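Local coordinates for putative peptidase (Parabacteroides merdae, PDB 4L8K), which is a putative peptidase of family S41, in the ClpP/crotonase clan, that probably hydrolyses peptide bonds, at residues R9-A14 with S255-G260; H68-S73 with S262-A267; G121-G126 with L150-R155; E175-G180 with M232-Q237. One frame throughout, in Å; residues are numbered along the deposited sequence.

Contact 1. Residues R9-A14 with S255-G260; sequences RDNFEA and SELPNG
The side-chain amides of Asn-11 and Asn-259 lie one over the other, their planes 20° apart, with Asn-11 CG 3.4 Å from Asn-259 ND2. They bring the first turns of helix 8-22 against the tip of a beta hairpin, where strand 252-256 passes into strand 262-266 through a type I turn, Leu-257 to Gly-260. At the edge of its own amide, Asn-11 OD1 accepts the backbone N-H of Asn-259 (N to OD1 2.8 Å); the donor lies in the carbonyl plane on a lone pair, though the bond is bent, at 138° about the hydrogen. The same oxygen is skirted by Pro-258 CD at 3.2 Å. The other end of this amide is tied down as well, ND2 donating to Ser-6 OG and Ser-7 O just before the helix. Asn-259 keeps CG between its backbone N and carbonyl carbon (chi1 64°), a rotation that folds the amide over that of Asn-11, while its OD1 takes the N-H of Trp-261. Each amide is therefore fixed by bonds beyond the stack, and Leu-53 of helix 50-61 touches both residues. One helical turn on from Asn-11, Ala-14 points its methyl at the proline ring. Leu-257 points its side chain at the helix and packs on Leu-15 and Ile-18. Gly-260, with positive phi, closes the turn by donating its N-H to Leu-257 O. The tightest apolar approach is that of Ala-14 CB to Pro-258 CD, 3.4 Å, closer than ordinary carbon packing.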
# COMPACT_ATOMS: atom_id res chain seq x y z
N ARG A 9 3.10 3.38 -34.83
CA ARG A 9 3.33 4.79 -34.57
C ARG A 9 2.07 5.48 -33.98
O ARG A 9 2.23 6.32 -33.10
CB ARG A 9 3.85 5.52 -35.81
CG ARG A 9 5.31 5.09 -36.13
CD ARG A 9 6.07 6.06 -37.01
NE ARG A 9 6.06 7.42 -36.47
CZ ARG A 9 6.90 7.89 -35.56
NH1 ARG A 9 7.87 7.12 -35.08
NH2 ARG A 9 6.78 9.13 -35.12
N ASP A 10 0.85 5.04 -34.36
CA ASP A 10 -0.41 5.57 -33.80
C ASP A 10 -0.55 5.19 -32.34
O ASP A 10 -1.00 6.01 -31.54
CB ASP A 10 -1.62 5.06 -34.59
CG ASP A 10 -1.78 5.65 -35.97
OD1 ASP A 10 -1.17 6.72 -36.24
OD2 ASP A 10 -2.54 5.07 -36.79
N ASN A 11 -0.15 3.95 -31.98
CA ASN A 11 -0.19 3.46 -30.61
C ASN A 11 0.91 4.10 -29.78
O ASN A 11 0.67 4.45 -28.63
CB ASN A 11 -0.12 1.95 -30.58
CG ASN A 11 -1.43 1.38 -31.05
OD1 ASN A 11 -2.41 1.34 -30.31
ND2 ASN A 11 -1.52 1.07 -32.33
N PHE A 12 2.08 4.35 -30.39
CA PHE A 12 3.16 5.09 -29.71
C PHE A 12 2.65 6.50 -29.32
O PHE A 12 2.74 6.90 -28.15
CB PHE A 12 4.42 5.17 -30.60
CG PHE A 12 5.33 6.34 -30.29
CD1 PHE A 12 5.96 6.44 -29.05
CD2 PHE A 12 5.55 7.34 -31.23
CE1 PHE A 12 6.78 7.54 -28.74
CE2 PHE A 12 6.39 8.42 -30.94
CZ PHE A 12 6.99 8.52 -29.70
N GLU A 13 2.12 7.24 -30.32
CA GLU A 13 1.59 8.59 -30.16
C GLU A 13 0.50 8.64 -29.09
O GLU A 13 0.58 9.48 -28.20
CB GLU A 13 1.05 9.15 -31.49
CG GLU A 13 2.10 9.42 -32.56
CD GLU A 13 3.04 10.60 -32.39
OE1 GLU A 13 2.81 11.45 -31.49
OE2 GLU A 13 4.00 10.69 -33.19
N ALA A 14 -0.48 7.72 -29.15
CA ALA A 14 -1.60 7.65 -28.21
C ALA A 14 -1.12 7.38 -26.78
O ALA A 14 -1.53 8.10 -25.87
CB ALA A 14 -2.58 6.58 -28.64
N SER A 255 -6.77 3.56 -19.39
CA SER A 255 -7.19 4.00 -20.71
C SER A 255 -6.77 2.96 -21.74
O SER A 255 -5.74 2.30 -21.57
CB SER A 255 -6.56 5.35 -21.05
OG SER A 255 -7.13 5.87 -22.25
N GLU A 256 -7.56 2.81 -22.79
CA GLU A 256 -7.25 1.89 -23.88
C GLU A 256 -6.46 2.59 -24.98
O GLU A 256 -6.63 3.79 -25.21
CB GLU A 256 -8.55 1.32 -24.47
CG GLU A 256 -8.65 -0.19 -24.34
CD GLU A 256 -9.92 -0.75 -24.94
OE1 GLU A 256 -10.12 -0.61 -26.17
OE2 GLU A 256 -10.72 -1.35 -24.18
N LEU A 257 -5.59 1.85 -25.66
CA LEU A 257 -4.84 2.33 -26.81
C LEU A 257 -5.64 2.03 -28.09
O LEU A 257 -6.50 1.14 -28.05
CB LEU A 257 -3.45 1.65 -26.89
CG LEU A 257 -2.43 1.86 -25.76
CD1 LEU A 257 -1.04 1.41 -26.21
CD2 LEU A 257 -2.37 3.32 -25.33
N PRO A 258 -5.33 2.66 -29.26
CA PRO A 258 -6.04 2.30 -30.50
C PRO A 258 -6.02 0.80 -30.82
O PRO A 258 -6.97 0.31 -31.41
CB PRO A 258 -5.29 3.10 -31.58
CG PRO A 258 -4.77 4.30 -30.86
CD PRO A 258 -4.36 3.76 -29.51
N ASN A 259 -4.95 0.06 -30.42
CA ASN A 259 -4.81 -1.39 -30.69
C ASN A 259 -5.51 -2.29 -29.63
O ASN A 259 -5.39 -3.52 -29.67
CB ASN A 259 -3.31 -1.79 -30.81
CG ASN A 259 -2.48 -1.62 -29.55
OD1 ASN A 259 -2.98 -1.32 -28.46
ND2 ASN A 259 -1.17 -1.71 -29.69
N GLY A 260 -6.20 -1.68 -28.67
CA GLY A 260 -6.93 -2.44 -27.67
C GLY A 260 -6.17 -2.74 -26.41
O GLY A 260 -6.76 -3.25 -25.45

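Contact 2. Residues H68-S73 with S262-A267; sequences HTNLIS and SVRFSA. With PO4 (phosphate ion), chain E.
Asn-70 and Ile-72 pair with Arg-264 and Ser-262 through backbone bonds, making strands 70-72 and 262-266 antiparallel neighbours. Both are hydrogen-bonded pairs, with Asn-70 N to Arg-264 O at 3.0 Å and Ile-72 N to Ser-262 O at 2.7 Å; Leu-71 and Val-263 form the non-hydrogen-bonded pair between them. Apolar contact divides over the two sides of the sheet. Leu-71 and Val-263 face helix 50-61, whereas Ile-72 CD1 reaches across to the aliphatic part of Arg-264 on the reverse side. There the arginine runs alongside Asn-70, its guanidinium 78° from the amide plane, and Asn-70 ND2 is held by Ser-78 O.

Polar side chains gather at the His-68 end. Bends at chi2 and chi3 carry Arg-264 NH1 back to His-68 O, 2.8 Å away, along a lone pair of that carbonyl. NH1 also donates to phosphate O4, at 2.8 Å, and a weak bond runs from NH2 to O3. His-68 ND1 meets O4 at the ring edge, 2.7 Å away, while NE2 donates to Gly-246 O. Ser-266 OG lies 2.6 Å from phosphate O1 and is also hydrogen-bonded to Glu-279 OE2. Ser-223 OG and the backbone N-H groups of Ser-249 and Gly-250 also bind the phosphate. So many polar groups around an ion probably taken from the crystallisation liquor suggest an anion-binding pocket, consistent with the active-site region of an S41 peptidase.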
# COMPACT_ATOMS: atom_id res chain seq x y z
N HIS A 68 3.58 1.20 -10.13
CA HIS A 68 2.13 1.31 -10.29
C HIS A 68 1.73 1.50 -11.75
O HIS A 68 0.54 1.50 -12.01
CB HIS A 68 1.56 2.42 -9.37
CG HIS A 68 1.69 2.01 -7.94
ND1 HIS A 68 0.80 1.12 -7.36
CD2 HIS A 68 2.72 2.19 -7.08
CE1 HIS A 68 1.27 0.86 -6.15
NE2 HIS A 68 2.42 1.49 -5.92
N THR A 69 2.68 1.59 -12.67
CA THR A 69 2.42 1.78 -14.10
C THR A 69 2.62 0.46 -14.85
O THR A 69 3.64 -0.21 -14.66
CB THR A 69 3.31 2.92 -14.67
OG1 THR A 69 2.85 4.15 -14.11
CG2 THR A 69 3.25 3.01 -16.19
N ASN A 70 1.63 0.11 -15.71
CA ASN A 70 1.67 -1.11 -16.52
C ASN A 70 1.02 -0.93 -17.89
O ASN A 70 0.02 -0.23 -18.02
CB ASN A 70 0.94 -2.28 -15.80
CG ASN A 70 1.43 -2.52 -14.39
OD1 ASN A 70 0.87 -2.00 -13.42
ND2 ASN A 70 2.50 -3.29 -14.24
N LEU A 71 1.56 -1.61 -18.89
CA LEU A 71 1.00 -1.71 -20.24
C LEU A 71 0.45 -3.12 -20.35
O LEU A 71 1.18 -4.07 -20.06
CB LEU A 71 2.04 -1.40 -21.34
CG LEU A 71 1.53 -1.41 -22.80
CD1 LEU A 71 0.54 -0.26 -23.06
CD2 LEU A 71 2.70 -1.32 -23.77
N ILE A 72 -0.84 -3.27 -20.68
CA ILE A 72 -1.48 -4.57 -20.71
C ILE A 72 -2.01 -4.91 -22.08
O ILE A 72 -2.85 -4.20 -22.63
CB ILE A 72 -2.61 -4.67 -19.65
CG1 ILE A 72 -2.17 -4.10 -18.29
CG2 ILE A 72 -3.09 -6.12 -19.52
CD1 ILE A 72 -3.26 -3.76 -17.30
N SER A 73 -1.55 -6.06 -22.61
CA SER A 73 -2.02 -6.63 -23.86
C SER A 73 -2.61 -7.99 -23.52
O SER A 73 -2.66 -8.36 -22.33
CB SER A 73 -0.89 -6.75 -24.89
OG SER A 73 0.04 -7.77 -24.54
N SER A 262 -4.19 -1.75 -22.89
CA SER A 262 -4.54 -0.71 -21.96
C SER A 262 -3.32 -0.31 -21.12
O SER A 262 -2.39 -1.09 -20.98
CB SER A 262 -5.74 -1.12 -21.10
OG SER A 262 -5.36 -2.04 -20.10
N VAL A 263 -3.29 0.94 -20.68
CA VAL A 263 -2.26 1.49 -19.80
C VAL A 263 -2.94 1.87 -18.48
O VAL A 263 -4.03 2.43 -18.49
CB VAL A 263 -1.47 2.68 -20.42
CG1 VAL A 263 -2.39 3.84 -20.83
CG2 VAL A 263 -0.35 3.14 -19.49
N ARG A 264 -2.31 1.54 -17.36
CA ARG A 264 -2.83 1.87 -16.03
C ARG A 264 -1.71 2.47 -15.19
O ARG A 264 -0.52 2.16 -15.41
CB ARG A 264 -3.46 0.64 -15.32
CG ARG A 264 -2.50 -0.51 -14.98
CD ARG A 264 -1.89 -0.42 -13.58
NE ARG A 264 -2.85 -0.71 -12.51
CZ ARG A 264 -2.87 -0.12 -11.31
NH1 ARG A 264 -1.98 0.83 -11.02
NH2 ARG A 264 -3.77 -0.47 -10.40
N PHE A 265 -2.11 3.34 -14.23
CA PHE A 265 -1.28 4.02 -13.25
C PHE A 265 -2.19 4.68 -12.20
O PHE A 265 -3.42 4.61 -12.32
CB PHE A 265 -0.31 5.03 -13.91
CG PHE A 265 -0.86 5.89 -15.03
CD1 PHE A 265 -1.47 7.11 -14.76
CD2 PHE A 265 -0.68 5.52 -16.36
CE1 PHE A 265 -1.90 7.95 -15.80
CE2 PHE A 265 -1.16 6.33 -17.40
CZ PHE A 265 -1.73 7.56 -17.11
N SER A 266 -1.61 5.30 -11.15
CA SER A 266 -2.40 5.99 -10.12
C SER A 266 -3.08 7.21 -10.73
O SER A 266 -2.43 7.98 -11.45
CB SER A 266 -1.52 6.37 -8.95
OG SER A 266 -0.96 5.19 -8.42
N ALA A 267 -4.39 7.34 -10.50
CA ALA A 267 -5.19 8.41 -11.08
C ALA A 267 -5.07 9.72 -10.34
O ALA A 267 -5.19 10.79 -10.96
CB ALA A 267 -6.66 8.01 -11.13
P PO4 E . -2.89 2.23 -7.55
O1 PO4 E . -3.07 3.64 -8.06
O2 PO4 E . -2.52 2.29 -6.03
O3 PO4 E . -4.22 1.45 -7.74
O4 PO4 E . -1.74 1.55 -8.32

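Contact 3. Residues G121-G126 with L150-R155; sequences GYVYYG and LIFDVR
Tyr-122 and Tyr-124 hold Asp-153 and Arg-155 from one side of the parallel strand pair in a beta-alpha-beta crossover, strand 120-125, helix 134-143, strand 149-153, within the mixed sheet of the S41 core. Backbone bonds knit the strands in alternation: Ile-151 N to Gly-121 O and Val-123 N to Ile-151 O are each 2.8 Å, and Asp-153 N and Tyr-125 N continue the ladder.

Apolar contacts line both faces. Tyr-122 CD1 rests on Ile-151 CG2, next to helix 301-311; opposite, Val-123 spreads its two methyls, CG1 against Phe-152 and CG2 against Leu-150, and Tyr-125 CB packs against Phe-152 CE1.

Polar groups concentrate on Asp-153. Arg-155 grips it side-on, NE to OD1 and NH2 to OD2, forming a salt bridge, and the backbone N of Arg-155 reaches OD1 from the opposite face, making an Asx turn. Arg-155 NH2 has a second carboxylate in Asp-300. With CG anti to the backbone N (chi1 -177°), Tyr-124 leans across the neighbouring strand, and its OH donates to Arg-155 O at 2.7 Å. Tyr-122 OH donates to Asp-153 OD2 on its anti side, at 2.6 Å.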
# COMPACT_ATOMS: atom_id res chain seq x y z
N GLY A 121 -2.40 -9.35 21.37
CA GLY A 121 -3.31 -9.75 20.30
C GLY A 121 -2.62 -9.61 18.96
O GLY A 121 -2.04 -8.58 18.65
N TYR A 122 -2.61 -10.67 18.15
CA TYR A 122 -1.98 -10.60 16.82
C TYR A 122 -3.06 -10.80 15.74
O TYR A 122 -3.85 -11.74 15.81
CB TYR A 122 -0.82 -11.60 16.68
CG TYR A 122 -0.27 -11.72 15.26
CD1 TYR A 122 0.66 -10.80 14.76
CD2 TYR A 122 -0.72 -12.71 14.39
CE1 TYR A 122 1.13 -10.87 13.45
CE2 TYR A 122 -0.28 -12.77 13.06
CZ TYR A 122 0.65 -11.87 12.61
OH TYR A 122 1.10 -11.96 11.31
N VAL A 123 -3.11 -9.89 14.77
CA VAL A 123 -4.03 -9.98 13.63
C VAL A 123 -3.21 -9.97 12.34
O VAL A 123 -2.35 -9.11 12.16
CB VAL A 123 -5.14 -8.86 13.60
CG1 VAL A 123 -6.11 -9.06 12.43
CG2 VAL A 123 -5.91 -8.76 14.92
N TYR A 124 -3.48 -10.90 11.43
CA TYR A 124 -2.95 -10.85 10.08
C TYR A 124 -4.13 -10.56 9.14
O TYR A 124 -5.14 -11.28 9.13
CB TYR A 124 -2.17 -12.09 9.64
CG TYR A 124 -1.61 -11.89 8.24
CD1 TYR A 124 -0.67 -10.89 7.99
CD2 TYR A 124 -2.07 -12.64 7.17
CE1 TYR A 124 -0.19 -10.66 6.70
CE2 TYR A 124 -1.57 -12.44 5.88
CZ TYR A 124 -0.65 -11.43 5.65
OH TYR A 124 -0.18 -11.15 4.39
N TYR A 125 -4.01 -9.48 8.38
CA TYR A 125 -5.01 -9.09 7.40
C TYR A 125 -4.31 -9.03 6.03
O TYR A 125 -3.66 -8.03 5.70
CB TYR A 125 -5.69 -7.77 7.80
CG TYR A 125 -6.91 -7.46 6.95
CD1 TYR A 125 -7.96 -8.37 6.84
CD2 TYR A 125 -7.02 -6.26 6.28
CE1 TYR A 125 -9.08 -8.09 6.06
CE2 TYR A 125 -8.15 -5.96 5.51
CZ TYR A 125 -9.19 -6.87 5.42
OH TYR A 125 -10.29 -6.59 4.66
N GLY A 126 -4.39 -10.13 5.28
CA GLY A 126 -3.69 -10.28 4.01
C GLY A 126 -4.23 -9.54 2.81
O GLY A 126 -3.50 -9.33 1.84
N LEU A 150 -1.87 -4.61 20.69
CA LEU A 150 -2.25 -5.27 19.46
C LEU A 150 -1.21 -5.13 18.38
O LEU A 150 -0.65 -4.06 18.19
CB LEU A 150 -3.59 -4.67 18.97
CG LEU A 150 -4.20 -5.19 17.64
CD1 LEU A 150 -4.97 -6.47 17.87
CD2 LEU A 150 -5.15 -4.19 17.06
N ILE A 151 -1.02 -6.21 17.63
CA ILE A 151 -0.20 -6.23 16.42
C ILE A 151 -1.19 -6.38 15.26
O ILE A 151 -1.97 -7.36 15.23
CB ILE A 151 0.94 -7.32 16.42
CG1 ILE A 151 1.96 -7.08 17.56
CG2 ILE A 151 1.66 -7.40 15.04
CD1 ILE A 151 2.95 -8.32 17.83
N PHE A 152 -1.22 -5.38 14.34
CA PHE A 152 -2.08 -5.41 13.16
C PHE A 152 -1.15 -5.55 11.93
O PHE A 152 -0.54 -4.59 11.48
CB PHE A 152 -3.03 -4.19 13.08
CG PHE A 152 -4.24 -4.48 12.21
CD1 PHE A 152 -4.17 -4.37 10.82
CD2 PHE A 152 -5.43 -4.92 12.78
CE1 PHE A 152 -5.28 -4.67 10.02
CE2 PHE A 152 -6.55 -5.22 11.99
CZ PHE A 152 -6.47 -5.08 10.62
N ASP A 153 -1.00 -6.76 11.46
CA ASP A 153 -0.04 -7.08 10.39
C ASP A 153 -0.70 -7.02 9.01
O ASP A 153 -1.57 -7.85 8.68
CB ASP A 153 0.55 -8.48 10.67
CG ASP A 153 1.72 -8.94 9.81
OD1 ASP A 153 2.12 -8.19 8.89
OD2 ASP A 153 2.25 -10.03 10.08
N VAL A 154 -0.25 -6.04 8.19
CA VAL A 154 -0.75 -5.86 6.80
C VAL A 154 0.41 -6.03 5.78
O VAL A 154 0.36 -5.49 4.68
CB VAL A 154 -1.52 -4.52 6.59
CG1 VAL A 154 -2.85 -4.52 7.34
CG2 VAL A 154 -0.65 -3.30 6.93
N ARG A 155 1.46 -6.78 6.16
CA ARG A 155 2.55 -7.09 5.24
C ARG A 155 2.00 -7.99 4.14
O ARG A 155 1.15 -8.83 4.42
CB ARG A 155 3.70 -7.80 5.97
CG ARG A 155 4.47 -6.90 6.92
CD ARG A 155 5.55 -7.67 7.68
NE ARG A 155 4.97 -8.66 8.58
CZ ARG A 155 5.64 -9.64 9.19
NH1 ARG A 155 6.94 -9.80 8.96
NH2 ARG A 155 5.01 -10.47 10.02

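Contact 4. Residues E175-G180 with M232-Q237; sequences ERILTG and MRLLPQ
Leu-234 CD1 is the methyl that does most of the touching: it sits 3.6 Å from both Leu-178 O and Thr-179 O, and 4.1 Å from Ile-177 CD1. The latter methyl also meets Leu-235 CD2, at 4.0 Å, the isoleucine crossing Leu-235 at about a right angle. No hydrogen bond spans the two segments; three branched side chains and two carbonyl oxygens make up the contact.

What presents the two leucines is a type I turn from Met-232, a selenomethionine here, to Leu-235, closed by Leu-235 N to Met-232 O at 3.1 Å. Ile-177 points CB at this turn, and its CG1, lying between the backbone N and carbonyl carbon (chi1 58°), extends CD1 to meet both Leu-234 and Leu-235. Behind them, Leu-235 packs on Phe-172 and Leu-234 on Val-273. Thr-179 OG1 is hydrogen-bonded to Val-199 O and to a bound methylpentanediol, probably a crystallisation additive.

In the fold, the central strand of a small antiparallel sheet, 177-182, flanked by 197-201 and 270-271, meets the connection between helix 224-232 and strand 238-242 of the large mixed sheet.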
# COMPACT_ATOMS: atom_id res chain seq x y z
N GLU A 175 -11.78 10.56 18.05
CA GLU A 175 -12.58 11.66 17.53
C GLU A 175 -12.41 11.76 16.03
O GLU A 175 -11.47 11.17 15.49
CB GLU A 175 -12.15 12.99 18.20
CG GLU A 175 -10.69 13.36 17.93
CD GLU A 175 -10.12 14.62 18.53
OE1 GLU A 175 -10.83 15.30 19.31
OE2 GLU A 175 -8.94 14.92 18.23
N ARG A 176 -13.29 12.52 15.37
CA ARG A 176 -13.23 12.81 13.93
C ARG A 176 -11.88 13.49 13.65
O ARG A 176 -11.44 14.32 14.43
CB ARG A 176 -14.43 13.69 13.51
CG ARG A 176 -14.48 14.05 12.01
CD ARG A 176 -15.83 14.65 11.67
NE ARG A 176 -15.88 15.30 10.35
CZ ARG A 176 -16.19 14.67 9.21
NH1 ARG A 176 -16.42 13.36 9.20
NH2 ARG A 176 -16.23 15.35 8.07
N ILE A 177 -11.20 13.07 12.58
CA ILE A 177 -9.88 13.61 12.22
C ILE A 177 -9.74 13.80 10.73
O ILE A 177 -10.39 13.11 9.95
CB ILE A 177 -8.71 12.67 12.71
CG1 ILE A 177 -8.82 11.23 12.13
CG2 ILE A 177 -8.51 12.71 14.22
CD1 ILE A 177 -7.43 10.48 11.86
N LEU A 178 -8.83 14.71 10.36
CA LEU A 178 -8.38 14.92 9.00
C LEU A 178 -7.42 13.76 8.72
O LEU A 178 -6.52 13.55 9.51
CB LEU A 178 -7.70 16.30 8.90
CG LEU A 178 -6.98 16.62 7.57
CD1 LEU A 178 -7.98 16.82 6.45
CD2 LEU A 178 -6.06 17.82 7.72
N THR A 179 -7.64 12.98 7.64
CA THR A 179 -6.78 11.82 7.32
C THR A 179 -5.73 12.16 6.27
O THR A 179 -4.71 11.48 6.15
CB THR A 179 -7.63 10.61 6.86
OG1 THR A 179 -8.20 10.87 5.58
CG2 THR A 179 -8.69 10.22 7.87
N GLY A 180 -5.99 13.23 5.53
CA GLY A 180 -5.12 13.70 4.47
C GLY A 180 -5.93 14.41 3.42
O GLY A 180 -7.02 14.92 3.71
N MSE A 232 -3.55 5.24 10.02
CA MSE A 232 -3.15 4.60 11.27
C MSE A 232 -1.97 5.32 11.93
O MSE A 232 -2.03 5.53 13.14
CB MSE A 232 -2.84 3.11 11.06
CG MSE A 232 -4.10 2.30 10.68
SE MSE A 232 -5.42 2.13 12.11
CE MSE A 232 -4.47 0.92 13.20
N ARG A 233 -0.96 5.78 11.14
CA ARG A 233 0.21 6.47 11.70
C ARG A 233 -0.12 7.86 12.25
O ARG A 233 0.77 8.48 12.85
CB ARG A 233 1.38 6.55 10.69
CG ARG A 233 1.07 7.09 9.30
CD ARG A 233 0.99 8.59 9.24
NE ARG A 233 0.97 9.04 7.85
CZ ARG A 233 2.05 9.38 7.18
NH1 ARG A 233 3.24 9.35 7.77
NH2 ARG A 233 1.97 9.77 5.92
N LEU A 234 -1.36 8.36 12.06
CA LEU A 234 -1.77 9.66 12.63
C LEU A 234 -2.25 9.50 14.06
O LEU A 234 -2.45 10.49 14.74
CB LEU A 234 -2.93 10.29 11.81
CG LEU A 234 -2.73 10.52 10.30
CD1 LEU A 234 -4.03 10.97 9.67
CD2 LEU A 234 -1.64 11.54 10.04
N LEU A 235 -2.47 8.26 14.50
CA LEU A 235 -3.07 7.96 15.79
C LEU A 235 -2.03 7.80 16.90
O LEU A 235 -0.97 7.18 16.69
CB LEU A 235 -3.98 6.74 15.65
CG LEU A 235 -5.03 6.85 14.50
CD1 LEU A 235 -5.84 5.57 14.36
CD2 LEU A 235 -5.96 8.07 14.69
N PRO A 236 -2.31 8.42 18.07
CA PRO A 236 -1.32 8.43 19.17
C PRO A 236 -0.92 7.05 19.72
O PRO A 236 0.21 6.89 20.17
CB PRO A 236 -2.00 9.28 20.27
CG PRO A 236 -3.47 9.26 19.94
CD PRO A 236 -3.51 9.22 18.42
N GLN A 237 -1.83 6.05 19.69
CA GLN A 237 -1.52 4.72 20.22
C GLN A 237 -0.84 3.83 19.18
O GLN A 237 -0.43 2.72 19.52
CB GLN A 237 -2.78 4.02 20.77
CG GLN A 237 -3.72 3.42 19.71
CD GLN A 237 -4.74 4.37 19.14
OE1 GLN A 237 -4.49 5.58 18.96
NE2 GLN A 237 -5.90 3.83 18.83

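Overall arrangement
Contacts 1 and 2 adjoin, their centres 13 Å apart: strands 252-256 and 262-266 are hairpin neighbours in one sheet, joined by a probable bond from Val-263 N to Ser-255 O, 2.9 Å. Contacts 3 and 4 lie on the opposite side of the chain's centre, 19 Å apart between centres, with nearest atoms about 5 Å apart, and all four of their segments fall in the S41 family region. Along the chain both are nested inside the loops closed by contacts 1 and 2. Contact 2, which holds the phosphate, comes within about 13 Å of contact 3 (nearest atoms). Ser-223, which binds that phosphate, follows soon after Ser-221, the partner of Val-154 O in contact 3.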